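Syndapin (Drosophila melanogaster, PDB 3I2W) probably takes part in endocytosis and the internalisation of plasma membrane proteins, through a lipid-binding, homodimeric F-BAR domain, the part crystallised here. Local coordinates at residues 25-30 with 227-232; 37-42 with 85-90; 55-60 with 64-69; 73-78 with 253-258. One frame throughout, in Å; residues are numbered along the deposited sequence.

How the contacts relate
The four contacts string out along the elongated helical bundle of one F-BAR subunit, and all four lie against the second subunit. Contact 1 joins helix 11-58 to helix 169-240 near the centre of the chain. Contact 2 pairs helix 11-58 with helix 63-105; the centres of contacts 1 and 2 are about 18 Å apart. Contact 3 closes the turn between those same helices, its centre about 29 Å from that of contact 2. Contact 4 sets helix 247-260 against helix 63-105, its centre about 15 Å from that of contact 3, which it touches. Along the chain, contact 3 nests inside contact 2 and contact 2 inside contact 1, whereas contact 4 crosses both larger loops. Early and late helices are thereby laced into one dimerising bundle.

Contact 1 (25-30 with 227-232); sequences NDLQQL and QFFKEI
Leu27 of helix 11-58 reaches across to Phe229 and Ile232 of helix 169-240, and this one leucine supplies the whole first side of the contact. The backbones stand well apart, with Leu27 CA and Phe229 CA separated by 8.9 Å, so the side chains have to bridge the interval. Early in 227-232, Phe228 turns elsewhere: its ring stacks with Trp101 of helix 63-105, and Ile232 CG1 sits over one of its faces. Phe229 carries the main interaction. Leu27 CD2 lies over one face of its ring in a CH-pi contact, 4.0 Å from the centroid of the Phe229 ring and 25° off the normal. The methyl is displaced toward the rim, which brings Leu27 CD2 to 3.7 Å from Phe229 CE1. Leu27 and Phe229 run alongside each other with opposite headings. Leu27 places CG opposite its own backbone nitrogen (chi1 -171°), a setting that sends the branch out toward the ring. Lys230, next in line, points off to hydrogen-bond Ala262 O of the second subunit. One turn beyond Phe228, Ile232 completes the contact, its CG2 4.2 Å from Leu27 CD2. Ile98 of helix 63-105 touches both Leu27 and Ile232, while Trp69 of the second subunit packs on Leu27. The chemistry is wholly apolar: buried methyl groups meet a phenyl face, and with no polar bond between the two segments, helices 11-58 and 169-240 are probably held together here by apolar packing and the exclusion of water within the dimer's helical core.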
loop_
_atom_site.group_PDB
_atom_site.type_symbol
_atom_site.label_atom_id
_atom_site.label_comp_id
_atom_site.label_asym_id
_atom_site.label_seq_id
_atom_site.Cartn_x
_atom_site.Cartn_y
_atom_site.Cartn_z
ATOM N N ASN B 25 15.160 -12.008 10.862
ATOM C CA ASN B 25 15.393 -10.767 10.157
ATOM C C ASN B 25 14.486 -10.512 8.940
ATOM O O ASN B 25 13.995 -9.427 8.750
ATOM C CB ASN B 25 16.822 -10.691 9.702
ATOM C CG ASN B 25 17.751 -10.396 10.817
ATOM O OD1 ASN B 25 17.376 -9.834 11.838
ATOM N ND2 ASN B 25 18.986 -10.796 10.648
ATOM N N ASP B 26 14.269 -11.533 8.135
ATOM C CA ASP B 26 13.512 -11.386 6.907
ATOM C C ASP B 26 12.081 -11.016 7.234
ATOM O O ASP B 26 11.512 -10.114 6.606
ATOM C CB ASP B 26 13.502 -12.695 6.097
ATOM C CG ASP B 26 14.825 -12.984 5.349
ATOM O OD1 ASP B 26 15.784 -12.190 5.359
ATOM O OD2 ASP B 26 14.932 -14.090 4.765
ATOM N N LEU B 27 11.490 -11.722 8.191
ATOM C CA LEU B 27 10.116 -11.464 8.534
ATOM C C LEU B 27 9.948 -10.041 9.108
ATOM O O LEU B 27 8.971 -9.333 8.803
ATOM C CB LEU B 27 9.679 -12.494 9.517
ATOM C CG LEU B 27 8.214 -12.547 9.873
ATOM C CD1 LEU B 27 7.262 -12.777 8.716
ATOM C CD2 LEU B 27 8.141 -13.706 10.831
ATOM N N GLN B 28 10.924 -9.598 9.905
ATOM C CA GLN B 28 10.817 -8.269 10.470
ATOM C C GLN B 28 10.878 -7.330 9.320
ATOM O O GLN B 28 10.059 -6.438 9.212
ATOM C CB GLN B 28 11.899 -7.966 11.499
ATOM C CG GLN B 28 11.664 -8.521 12.872
ATOM C CD GLN B 28 12.953 -8.478 13.730
ATOM O OE1 GLN B 28 13.232 -7.500 14.473
ATOM N NE2 GLN B 28 13.761 -9.537 13.609
ATOM N N GLN B 29 11.817 -7.557 8.421
ATOM C CA GLN B 29 11.974 -6.685 7.292
ATOM C C GLN B 29 10.757 -6.661 6.393
ATOM O O GLN B 29 10.376 -5.627 5.911
ATOM C CB GLN B 29 13.183 -7.054 6.500
ATOM C CG GLN B 29 13.294 -6.230 5.276
ATOM C CD GLN B 29 14.530 -6.569 4.470
ATOM O OE1 GLN B 29 15.563 -7.011 5.034
ATOM N NE2 GLN B 29 14.452 -6.344 3.146
ATOM N N LEU B 30 10.122 -7.789 6.175
ATOM C CA LEU B 30 8.963 -7.839 5.316
ATOM C C LEU B 30 7.852 -7.041 5.985
ATOM O O LEU B 30 7.190 -6.243 5.336
ATOM C CB LEU B 30 8.575 -9.305 5.062
ATOM C CG LEU B 30 7.309 -9.736 4.323
ATOM C CD1 LEU B 30 7.318 -11.172 3.800
ATOM C CD2 LEU B 30 6.094 -9.594 5.197
ATOM N N GLN B 227 6.376 -22.888 15.191
ATOM C CA GLN B 227 5.130 -22.644 15.830
ATOM C C GLN B 227 5.006 -21.133 16.001
ATOM O O GLN B 227 4.018 -20.512 15.605
ATOM C CB GLN B 227 5.031 -23.421 17.155
ATOM C CG GLN B 227 4.971 -24.920 16.930
ATOM C CD GLN B 227 4.689 -25.812 18.177
ATOM O OE1 GLN B 227 3.988 -26.823 18.031
ATOM N NE2 GLN B 227 5.262 -25.482 19.367
ATOM N N PHE B 228 6.035 -20.531 16.550
ATOM C CA PHE B 228 6.091 -19.113 16.698
ATOM C C PHE B 228 5.765 -18.419 15.389
ATOM O O PHE B 228 4.884 -17.568 15.365
ATOM C CB PHE B 228 7.474 -18.759 17.148
ATOM C CG PHE B 228 7.682 -17.329 17.343
ATOM C CD1 PHE B 228 7.051 -16.668 18.355
ATOM C CD2 PHE B 228 8.525 -16.626 16.518
ATOM C CE1 PHE B 228 7.265 -15.318 18.539
ATOM C CE2 PHE B 228 8.746 -15.301 16.695
ATOM C CZ PHE B 228 8.111 -14.643 17.700
ATOM N N PHE B 229 6.440 -18.784 14.306
ATOM C CA PHE B 229 6.178 -18.098 13.048
ATOM C C PHE B 229 4.729 -18.229 12.632
ATOM O O PHE B 229 4.163 -17.291 12.095
ATOM C CB PHE B 229 7.119 -18.564 11.923
ATOM C CG PHE B 229 8.461 -17.852 11.906
ATOM C CD1 PHE B 229 8.976 -17.385 10.734
ATOM C CD2 PHE B 229 9.206 -17.673 13.065
ATOM C CE1 PHE B 229 10.201 -16.738 10.725
ATOM C CE2 PHE B 229 10.424 -17.041 13.061
ATOM C CZ PHE B 229 10.935 -16.601 11.917
ATOM N N LYS B 230 4.111 -19.374 12.903
ATOM C CA LYS B 230 2.709 -19.540 12.582
ATOM C C LYS B 230 1.830 -18.501 13.339
ATOM O O LYS B 230 0.865 -17.946 12.783
ATOM C CB LYS B 230 2.269 -20.960 12.864
ATOM C CG LYS B 230 1.042 -21.301 12.094
ATOM C CD LYS B 230 0.222 -22.351 12.817
ATOM C CE LYS B 230 -1.026 -22.694 12.008
ATOM N NZ LYS B 230 -1.060 -24.073 11.524
ATOM N N GLU B 231 2.206 -18.202 14.581
ATOM C CA GLU B 231 1.409 -17.358 15.389
ATOM C C GLU B 231 1.477 -15.936 14.946
ATOM O O GLU B 231 0.475 -15.238 14.959
ATOM C CB GLU B 231 1.901 -17.403 16.842
ATOM C CG GLU B 231 1.574 -18.776 17.591
ATOM C CD GLU B 231 0.169 -19.401 17.083
ATOM O OE1 GLU B 231 -0.891 -18.632 17.288
ATOM O OE2 GLU B 231 0.165 -20.613 16.484
ATOM N N ILE B 232 2.688 -15.486 14.659
ATOM C CA ILE B 232 2.980 -14.134 14.235
ATOM C C ILE B 232 2.258 -13.919 12.908
ATOM O O ILE B 232 1.540 -12.955 12.744
ATOM C CB ILE B 232 4.480 -13.991 14.039
ATOM C CG1 ILE B 232 5.207 -13.939 15.365
ATOM C CG2 ILE B 232 4.833 -12.832 13.185
ATOM C CD1 ILE B 232 4.838 -12.807 16.197
#

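Contact 2 (37-42 with 85-90); sequences IEKGYA and KIKDNL
Helices 11-58 and 63-105 run antiparallel past each other here, with Glu38 CA and Lys87 CA only 5.9 Å apart. Two pairs of side chains fill the flanks of this close passage. On one flank, Lys39 and Lys87 lie side by side and point the same way, Lys39 CB lying 4.2 Å from Lys87 CG. Their ammonium groups end near each other, Lys39 NZ and Lys87 NZ at 3.4 Å; both are donors and probably positively charged, so they are likely to repel each other, and the contact between these residues rests on their hydrocarbon chains. Asp88 would partly offset the charge, since Lys87 NZ forms a salt bridge with Asp88 OD1 at 3.2 Å, the hydrogen bond within it being weak. Lys39 NZ stays 6.0 Å from Asp88 OD1, close enough perhaps to feel that carboxylate, though not to bond it. On the other flank Glu38 bends at its second torsion (chi2 -84°), which leaves OE1 at 4.1 Å from Ile86 CD1 as the chains pass at a slant. Its OE2 has a salt bridge to Arg34 of its own chain and a hydrogen bond with Tyr41 OH of the second subunit, so the buried carboxylate is held from both subunits. Behind the contact, Ile86 and Leu90 rest on Leu240 at the end of helix 169-240, while Leu90 also reaches back to Ile31 and Ala35 of helix 11-58, placing 85-90 between these two helices.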
loop_
_atom_site.group_PDB
_atom_site.type_symbol
_atom_site.label_atom_id
_atom_site.label_comp_id
_atom_site.label_asym_id
_atom_site.label_seq_id
_atom_site.Cartn_x
_atom_site.Cartn_y
_atom_site.Cartn_z
ATOM N N ILE B 37 4.463 0.996 3.361
ATOM C CA ILE B 37 3.424 1.142 2.400
ATOM C C ILE B 37 2.134 1.688 3.029
ATOM O O ILE B 37 1.479 2.549 2.430
ATOM C CB ILE B 37 3.222 -0.136 1.610
ATOM C CG1 ILE B 37 4.313 -0.197 0.568
ATOM C CG2 ILE B 37 1.878 -0.162 0.928
ATOM C CD1 ILE B 37 4.658 -1.584 0.132
ATOM N N GLU B 38 1.786 1.254 4.229
ATOM C CA GLU B 38 0.541 1.739 4.797
ATOM C C GLU B 38 0.738 3.163 5.277
ATOM O O GLU B 38 -0.117 3.994 5.023
ATOM C CB GLU B 38 -0.027 0.816 5.863
ATOM C CG GLU B 38 0.028 -0.666 5.488
ATOM C CD GLU B 38 -1.137 -1.083 4.643
ATOM O OE1 GLU B 38 -2.236 -0.710 5.003
ATOM O OE2 GLU B 38 -0.986 -1.787 3.628
ATOM N N LYS B 39 1.870 3.447 5.922
ATOM C CA LYS B 39 2.262 4.830 6.283
ATOM C C LYS B 39 2.163 5.684 5.060
ATOM O O LYS B 39 1.616 6.737 5.127
ATOM C CB LYS B 39 3.722 4.880 6.759
ATOM C CG LYS B 39 4.113 6.039 7.651
ATOM C CD LYS B 39 5.669 6.249 7.752
ATOM C CE LYS B 39 6.024 7.377 8.781
ATOM N NZ LYS B 39 5.274 7.219 10.137
ATOM N N GLY B 40 2.659 5.211 3.923
ATOM C CA GLY B 40 2.769 6.019 2.727
ATOM C C GLY B 40 1.417 6.367 2.129
ATOM O O GLY B 40 1.279 7.408 1.515
ATOM N N TYR B 41 0.431 5.487 2.275
ATOM C CA TYR B 41 -0.836 5.676 1.654
ATOM C C TYR B 41 -1.489 6.757 2.484
ATOM O O TYR B 41 -1.984 7.738 1.957
ATOM C CB TYR B 41 -1.629 4.352 1.688
ATOM C CG TYR B 41 -3.135 4.349 1.306
ATOM C CD1 TYR B 41 -3.632 5.060 0.212
ATOM C CD2 TYR B 41 -4.034 3.589 2.021
ATOM C CE1 TYR B 41 -4.999 5.046 -0.123
ATOM C CE2 TYR B 41 -5.410 3.546 1.689
ATOM C CZ TYR B 41 -5.879 4.291 0.627
ATOM O OH TYR B 41 -7.212 4.205 0.281
ATOM N N ALA B 42 -1.467 6.568 3.796
ATOM C CA ALA B 42 -2.094 7.480 4.751
ATOM C C ALA B 42 -1.459 8.853 4.619
ATOM O O ALA B 42 -2.098 9.875 4.595
ATOM C CB ALA B 42 -1.912 6.947 6.158
ATOM N N LYS B 85 -2.751 3.045 12.029
ATOM C CA LYS B 85 -2.911 2.159 13.134
ATOM C C LYS B 85 -2.464 0.795 12.681
ATOM O O LYS B 85 -1.976 0.021 13.483
ATOM C CB LYS B 85 -4.379 2.116 13.543
ATOM C CG LYS B 85 -4.598 2.237 15.037
ATOM C CD LYS B 85 -5.780 1.360 15.556
ATOM C CE LYS B 85 -5.317 -0.096 15.883
ATOM N NZ LYS B 85 -6.345 -1.002 16.496
ATOM N N ILE B 86 -2.618 0.458 11.414
ATOM C CA ILE B 86 -2.079 -0.786 10.943
ATOM C C ILE B 86 -0.559 -0.657 10.919
ATOM O O ILE B 86 0.169 -1.524 11.372
ATOM C CB ILE B 86 -2.572 -1.120 9.564
ATOM C CG1 ILE B 86 -4.080 -1.224 9.565
ATOM C CG2 ILE B 86 -2.032 -2.441 9.118
ATOM C CD1 ILE B 86 -4.602 -1.560 8.225
ATOM N N LYS B 87 -0.057 0.449 10.429
ATOM C CA LYS B 87 1.381 0.688 10.527
ATOM C C LYS B 87 1.883 0.529 11.967
ATOM O O LYS B 87 2.955 -0.014 12.225
ATOM C CB LYS B 87 1.680 2.081 10.006
ATOM C CG LYS B 87 3.111 2.404 10.069
ATOM C CD LYS B 87 3.380 3.472 11.083
ATOM C CE LYS B 87 4.836 3.426 11.474
ATOM N NZ LYS B 87 5.075 4.611 12.347
ATOM N N ASP B 88 1.098 1.012 12.915
ATOM C CA ASP B 88 1.557 1.060 14.262
ATOM C C ASP B 88 1.383 -0.294 14.880
ATOM O O ASP B 88 2.296 -0.796 15.582
ATOM C CB ASP B 88 0.851 2.155 15.058
ATOM C CG ASP B 88 1.529 3.553 14.903
ATOM O OD1 ASP B 88 2.607 3.735 14.270
ATOM O OD2 ASP B 88 0.947 4.523 15.420
ATOM N N ASN B 89 0.238 -0.915 14.619
ATOM C CA ASN B 89 0.138 -2.313 15.035
ATOM C C ASN B 89 1.200 -3.253 14.517
ATOM O O ASN B 89 1.654 -4.078 15.280
ATOM C CB ASN B 89 -1.230 -2.914 14.767
ATOM C CG ASN B 89 -2.260 -2.352 15.670
ATOM O OD1 ASN B 89 -1.938 -1.752 16.708
ATOM N ND2 ASN B 89 -3.501 -2.469 15.276
ATOM N N LEU B 90 1.588 -3.145 13.235
ATOM C CA LEU B 90 2.571 -4.049 12.668
ATOM C C LEU B 90 3.861 -3.774 13.379
ATOM O O LEU B 90 4.543 -4.687 13.778
ATOM C CB LEU B 90 2.762 -3.844 11.183
ATOM C CG LEU B 90 1.614 -4.169 10.244
ATOM C CD1 LEU B 90 2.003 -3.745 8.874
ATOM C CD2 LEU B 90 1.203 -5.602 10.223
#

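Contact 3 (55-60 with 64-69); sequences LIEKGP and TTEAAW. With NA (sodium ion), chain G.
A sodium site closes the turn of the helical hairpin in which helix 11-58 gives way to helix 63-105 of the F-BAR domain. The end of the first helix supplies backbone carbonyls: Ile56 O and Glu57 O each lie 2.8 Å from the sodium ion, and Gly59 O, just past the helix, lies 2.7 Å away. From the second helix Glu66 sends its chain out fully extended beyond CG, and its OE2 binds the sodium ion at 2.5 Å. Glu61 O and a water complete the shell. The negative carboxylate probably balances the charge of the ion. Beneath the site Ile56 wedges between two residues of 64-69, its CD1 3.5 Å from Trp69 CE3 and its CG2 3.8 Å from Glu66 CG. An alanine here would keep the carbonyl ligand but lose both branches, and is likely to leave a gap beside Trp69 and less support for the Glu66 chain that carries the ligand. Glu57 has a second link to Glu66: one water donates to Glu57 OE2 at 2.7 Å and to Glu66 OE2 at 2.9 Å, the same oxygen that holds the sodium.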
loop_
_atom_site.group_PDB
_atom_site.type_symbol
_atom_site.label_atom_id
_atom_site.label_comp_id
_atom_site.label_asym_id
_atom_site.label_seq_id
_atom_site.Cartn_x
_atom_site.Cartn_y
_atom_site.Cartn_z
ATOM N N LEU B 55 -8.155 24.337 -1.386
ATOM C CA LEU B 55 -8.704 24.732 -2.675
ATOM C C LEU B 55 -10.228 24.889 -2.659
ATOM O O LEU B 55 -10.740 25.810 -3.255
ATOM C CB LEU B 55 -8.311 23.780 -3.798
ATOM C CG LEU B 55 -6.831 23.701 -4.177
ATOM C CD1 LEU B 55 -6.696 22.669 -5.293
ATOM C CD2 LEU B 55 -6.234 25.057 -4.554
ATOM N N ILE B 56 -10.943 24.018 -1.959
ATOM C CA ILE B 56 -12.372 24.189 -1.799
ATOM C C ILE B 56 -12.770 25.461 -1.039
ATOM O O ILE B 56 -13.728 26.192 -1.399
ATOM C CB ILE B 56 -12.955 23.030 -1.101
ATOM C CG1 ILE B 56 -12.711 21.772 -1.960
ATOM C CG2 ILE B 56 -14.431 23.312 -0.879
ATOM C CD1 ILE B 56 -13.212 20.474 -1.401
ATOM N N GLU B 57 -11.997 25.724 0.004
ATOM C CA GLU B 57 -12.246 26.813 0.902
ATOM C C GLU B 57 -12.197 28.087 0.115
ATOM O O GLU B 57 -13.162 28.852 0.067
ATOM C CB GLU B 57 -11.147 26.811 1.930
ATOM C CG GLU B 57 -11.334 27.847 3.023
ATOM C CD GLU B 57 -12.647 27.660 3.748
ATOM O OE1 GLU B 57 -13.035 26.474 3.983
ATOM O OE2 GLU B 57 -13.285 28.702 4.066
ATOM N N LYS B 58 -11.075 28.249 -0.560
ATOM C CA LYS B 58 -10.682 29.430 -1.259
ATOM C C LYS B 58 -11.454 29.548 -2.584
ATOM O O LYS B 58 -11.632 30.661 -3.099
ATOM C CB LYS B 58 -9.178 29.310 -1.454
ATOM C CG LYS B 58 -8.453 30.324 -2.300
ATOM C CD LYS B 58 -6.912 30.393 -1.965
ATOM C CE LYS B 58 -6.134 29.061 -2.231
ATOM N NZ LYS B 58 -6.390 28.481 -3.594
ATOM N N GLY B 59 -11.923 28.436 -3.145
ATOM C CA GLY B 59 -12.734 28.493 -4.363
ATOM C C GLY B 59 -14.208 28.874 -4.178
ATOM O O GLY B 59 -14.646 29.204 -3.060
ATOM N N PRO B 60 -15.001 28.798 -5.274
ATOM C CA PRO B 60 -16.398 29.286 -5.347
ATOM C C PRO B 60 -17.491 28.423 -4.749
ATOM O O PRO B 60 -18.606 28.865 -4.676
ATOM C CB PRO B 60 -16.675 29.408 -6.853
ATOM C CG PRO B 60 -15.462 28.939 -7.526
ATOM C CD PRO B 60 -14.599 28.201 -6.548
ATOM N N THR B 64 -24.112 24.174 2.025
ATOM C CA THR B 64 -24.087 22.800 2.438
ATOM C C THR B 64 -23.502 21.974 1.297
ATOM O O THR B 64 -23.122 20.860 1.460
ATOM C CB THR B 64 -25.491 22.338 2.686
ATOM O OG1 THR B 64 -26.206 22.400 1.455
ATOM C CG2 THR B 64 -26.159 23.218 3.677
ATOM N N THR B 65 -23.431 22.530 0.121
ATOM C CA THR B 65 -22.848 21.814 -0.960
ATOM C C THR B 65 -21.341 21.805 -0.733
ATOM O O THR B 65 -20.671 20.771 -0.836
ATOM C CB THR B 65 -23.231 22.484 -2.266
ATOM O OG1 THR B 65 -24.635 22.300 -2.477
ATOM C CG2 THR B 65 -22.485 21.873 -3.433
ATOM N N GLU B 66 -20.809 22.957 -0.405
ATOM C CA GLU B 66 -19.437 23.008 0.037
ATOM C C GLU B 66 -19.200 21.941 1.079
ATOM O O GLU B 66 -18.285 21.146 0.954
ATOM C CB GLU B 66 -19.087 24.377 0.637
ATOM C CG GLU B 66 -17.621 24.726 0.500
ATOM C CD GLU B 66 -17.271 25.983 1.225
ATOM O OE1 GLU B 66 -18.166 26.532 1.908
ATOM O OE2 GLU B 66 -16.125 26.461 1.090
ATOM N N ALA B 67 -20.038 21.928 2.109
ATOM C CA ALA B 67 -19.880 20.999 3.220
ATOM C C ALA B 67 -19.920 19.581 2.726
ATOM O O ALA B 67 -19.125 18.811 3.170
ATOM C CB ALA B 67 -20.916 21.239 4.289
ATOM N N ALA B 68 -20.816 19.227 1.805
ATOM C CA ALA B 68 -20.742 17.904 1.170
ATOM C C ALA B 68 -19.405 17.565 0.516
ATOM O O ALA B 68 -18.924 16.454 0.732
ATOM C CB ALA B 68 -21.863 17.666 0.206
ATOM N N TRP B 69 -18.816 18.495 -0.262
ATOM C CA TRP B 69 -17.541 18.235 -0.908
ATOM C C TRP B 69 -16.589 17.896 0.206
ATOM O O TRP B 69 -15.774 16.999 0.062
ATOM C CB TRP B 69 -16.913 19.450 -1.584
ATOM C CG TRP B 69 -17.319 19.909 -2.953
ATOM C CD1 TRP B 69 -18.560 20.351 -3.355
ATOM C CD2 TRP B 69 -16.458 20.095 -4.071
ATOM N NE1 TRP B 69 -18.526 20.740 -4.681
ATOM C CE2 TRP B 69 -17.240 20.613 -5.132
ATOM C CE3 TRP B 69 -15.098 19.870 -4.290
ATOM C CZ2 TRP B 69 -16.695 20.909 -6.376
ATOM C CZ3 TRP B 69 -14.571 20.149 -5.520
ATOM C CH2 TRP B 69 -15.351 20.671 -6.544
HETATM NA NA NA G . -15.700 28.054 -0.825
HETATM O O HOH W 1 -15.805 27.921 3.571
HETATM O O HOH W 2 -15.467 30.555 -0.374
#

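Contact 4 (73-78 with 253-258); sequences LTESER and EEFSHT
Arg78 and Glu254 supply the charged part of this contact. Arg78 NE and Glu254 OE1 form a salt bridge at 3.4 Å, but Glu254 OE1 sits far off the plane of the guanidinium, where none of its N-H groups is aimed, so the attraction is one of charge rather than of aligned donors. The two flat groups are turned 55° apart, and the chains cross at about a right angle. Thr74 adds its methyl to the same carboxylate, CG2 standing 4.1 Å from Glu254 OE1. The apolar part belongs to Glu75 and Phe255. Glu75 CG comes within 3.8 Å of Phe255 CD2, and Glu75 CB lies over one face of the ring near its rim. A bend at the second torsion (chi2 -106°) then carries the Glu75 carboxylate off, where OE2 is hydrogen-bonded to Tyr252 OH and OE1 pairs with Arg34 of the second subunit; these two partners satisfy a buried charge. Tyr252 immediately precedes 253-258 on helix 247-260, so its bond ties the two helices together. The segments run nearly antiparallel at 170°, their axes 9.9 Å apart. Helix 247-260 thus lies along helix 63-105, whose Leu73 and Ser76 lean on helix 11-58, while Phe255 meets the ring of His237 on helix 169-240 of the second subunit.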
loop_
_atom_site.group_PDB
_atom_site.type_symbol
_atom_site.label_atom_id
_atom_site.label_comp_id
_atom_site.label_asym_id
_atom_site.label_seq_id
_atom_site.Cartn_x
_atom_site.Cartn_y
_atom_site.Cartn_z
ATOM N N LEU B 73 -13.040 14.754 2.201
ATOM C CA LEU B 73 -11.754 15.002 2.848
ATOM C C LEU B 73 -11.745 14.428 4.266
ATOM O O LEU B 73 -10.740 13.914 4.743
ATOM C CB LEU B 73 -11.434 16.507 2.872
ATOM C CG LEU B 73 -11.633 17.383 1.599
ATOM C CD1 LEU B 73 -11.104 18.742 1.863
ATOM C CD2 LEU B 73 -10.972 16.901 0.309
ATOM N N THR B 74 -12.866 14.531 4.948
ATOM C CA THR B 74 -13.020 13.880 6.221
ATOM C C THR B 74 -12.888 12.347 6.085
ATOM O O THR B 74 -12.188 11.760 6.861
ATOM C CB THR B 74 -14.331 14.331 6.861
ATOM O OG1 THR B 74 -14.070 15.561 7.529
ATOM C CG2 THR B 74 -14.857 13.346 7.862
ATOM N N GLU B 75 -13.545 11.739 5.084
ATOM C CA GLU B 75 -13.420 10.309 4.745
ATOM C C GLU B 75 -11.972 9.854 4.666
ATOM O O GLU B 75 -11.565 8.898 5.316
ATOM C CB GLU B 75 -14.013 10.015 3.394
ATOM C CG GLU B 75 -14.063 8.572 3.119
ATOM C CD GLU B 75 -13.023 8.017 2.109
ATOM O OE1 GLU B 75 -12.243 8.765 1.455
ATOM O OE2 GLU B 75 -13.052 6.754 1.967
ATOM N N SER B 76 -11.197 10.546 3.864
ATOM C CA SER B 76 -9.866 10.145 3.640
ATOM C C SER B 76 -9.057 10.359 4.924
ATOM O O SER B 76 -7.944 9.852 5.061
ATOM C CB SER B 76 -9.308 10.984 2.507
ATOM O OG SER B 76 -9.144 12.331 2.939
ATOM N N GLU B 77 -9.574 11.141 5.859
ATOM C CA GLU B 77 -8.776 11.372 7.030
ATOM C C GLU B 77 -8.915 10.200 7.984
ATOM O O GLU B 77 -7.947 9.694 8.546
ATOM C CB GLU B 77 -9.043 12.756 7.640
ATOM C CG GLU B 77 -7.977 13.722 7.092
ATOM C CD GLU B 77 -8.082 15.204 7.498
ATOM O OE1 GLU B 77 -7.217 15.988 6.974
ATOM O OE2 GLU B 77 -8.987 15.604 8.306
ATOM N N ARG B 78 -10.142 9.742 8.093
ATOM C CA ARG B 78 -10.487 8.633 8.895
ATOM C C ARG B 78 -9.850 7.381 8.293
ATOM O O ARG B 78 -9.472 6.467 9.015
ATOM C CB ARG B 78 -12.009 8.488 8.914
ATOM C CG ARG B 78 -12.823 9.595 9.607
ATOM C CD ARG B 78 -13.095 9.340 11.110
ATOM N NE ARG B 78 -13.889 10.452 11.665
ATOM C CZ ARG B 78 -13.504 11.739 11.712
ATOM N NH1 ARG B 78 -12.307 12.121 11.250
ATOM N NH2 ARG B 78 -14.327 12.640 12.231
ATOM N N GLU B 253 -21.046 5.562 6.968
ATOM C CA GLU B 253 -22.286 6.049 7.456
ATOM C C GLU B 253 -22.264 7.603 7.542
ATOM O O GLU B 253 -23.148 8.300 7.052
ATOM C CB GLU B 253 -22.545 5.433 8.840
ATOM C CG GLU B 253 -23.860 5.956 9.465
ATOM C CD GLU B 253 -24.274 5.152 10.741
ATOM O OE1 GLU B 253 -23.386 4.345 11.267
ATOM O OE2 GLU B 253 -25.482 5.327 11.225
ATOM N N GLU B 254 -21.219 8.123 8.158
ATOM C CA GLU B 254 -21.127 9.505 8.509
ATOM C C GLU B 254 -20.844 10.308 7.275
ATOM O O GLU B 254 -21.399 11.373 7.045
ATOM C CB GLU B 254 -19.992 9.679 9.480
ATOM C CG GLU B 254 -19.197 10.962 9.234
ATOM C CD GLU B 254 -17.906 11.141 10.109
ATOM O OE1 GLU B 254 -16.885 10.433 9.977
ATOM O OE2 GLU B 254 -17.892 12.076 10.908
ATOM N N PHE B 255 -19.964 9.770 6.441
ATOM C CA PHE B 255 -19.699 10.341 5.131
ATOM C C PHE B 255 -20.972 10.556 4.339
ATOM O O PHE B 255 -21.104 11.558 3.689
ATOM C CB PHE B 255 -18.719 9.462 4.397
ATOM C CG PHE B 255 -18.353 9.942 3.035
ATOM C CD1 PHE B 255 -18.601 11.250 2.631
ATOM C CD2 PHE B 255 -17.741 9.094 2.138
ATOM C CE1 PHE B 255 -18.272 11.710 1.330
ATOM C CE2 PHE B 255 -17.407 9.554 0.862
ATOM C CZ PHE B 255 -17.682 10.862 0.463
ATOM N N SER B 256 -21.943 9.664 4.383
ATOM C CA SER B 256 -23.149 9.968 3.618
ATOM C C SER B 256 -24.140 10.747 4.436
ATOM O O SER B 256 -25.055 11.274 3.921
ATOM C CB SER B 256 -23.797 8.736 3.002
ATOM O OG SER B 256 -24.032 7.855 4.010
ATOM N N HIS B 257 -23.945 10.865 5.732
ATOM C CA HIS B 257 -24.820 11.753 6.435
ATOM C C HIS B 257 -24.564 13.141 5.854
ATOM O O HIS B 257 -25.495 13.863 5.502
ATOM C CB HIS B 257 -24.581 11.716 7.926
ATOM C CG HIS B 257 -25.532 12.579 8.699
ATOM N ND1 HIS B 257 -26.902 12.386 8.671
ATOM C CD2 HIS B 257 -25.316 13.664 9.489
ATOM C CE1 HIS B 257 -27.483 13.308 9.416
ATOM N NE2 HIS B 257 -26.543 14.092 9.927
ATOM N N THR B 258 -23.292 13.499 5.745
ATOM C CA THR B 258 -22.897 14.757 5.163
ATOM C C THR B 258 -23.428 14.954 3.749
ATOM O O THR B 258 -24.140 15.923 3.493
ATOM C CB THR B 258 -21.429 14.847 5.121
ATOM O OG1 THR B 258 -20.929 14.671 6.452
ATOM C CG2 THR B 258 -21.011 16.194 4.556
#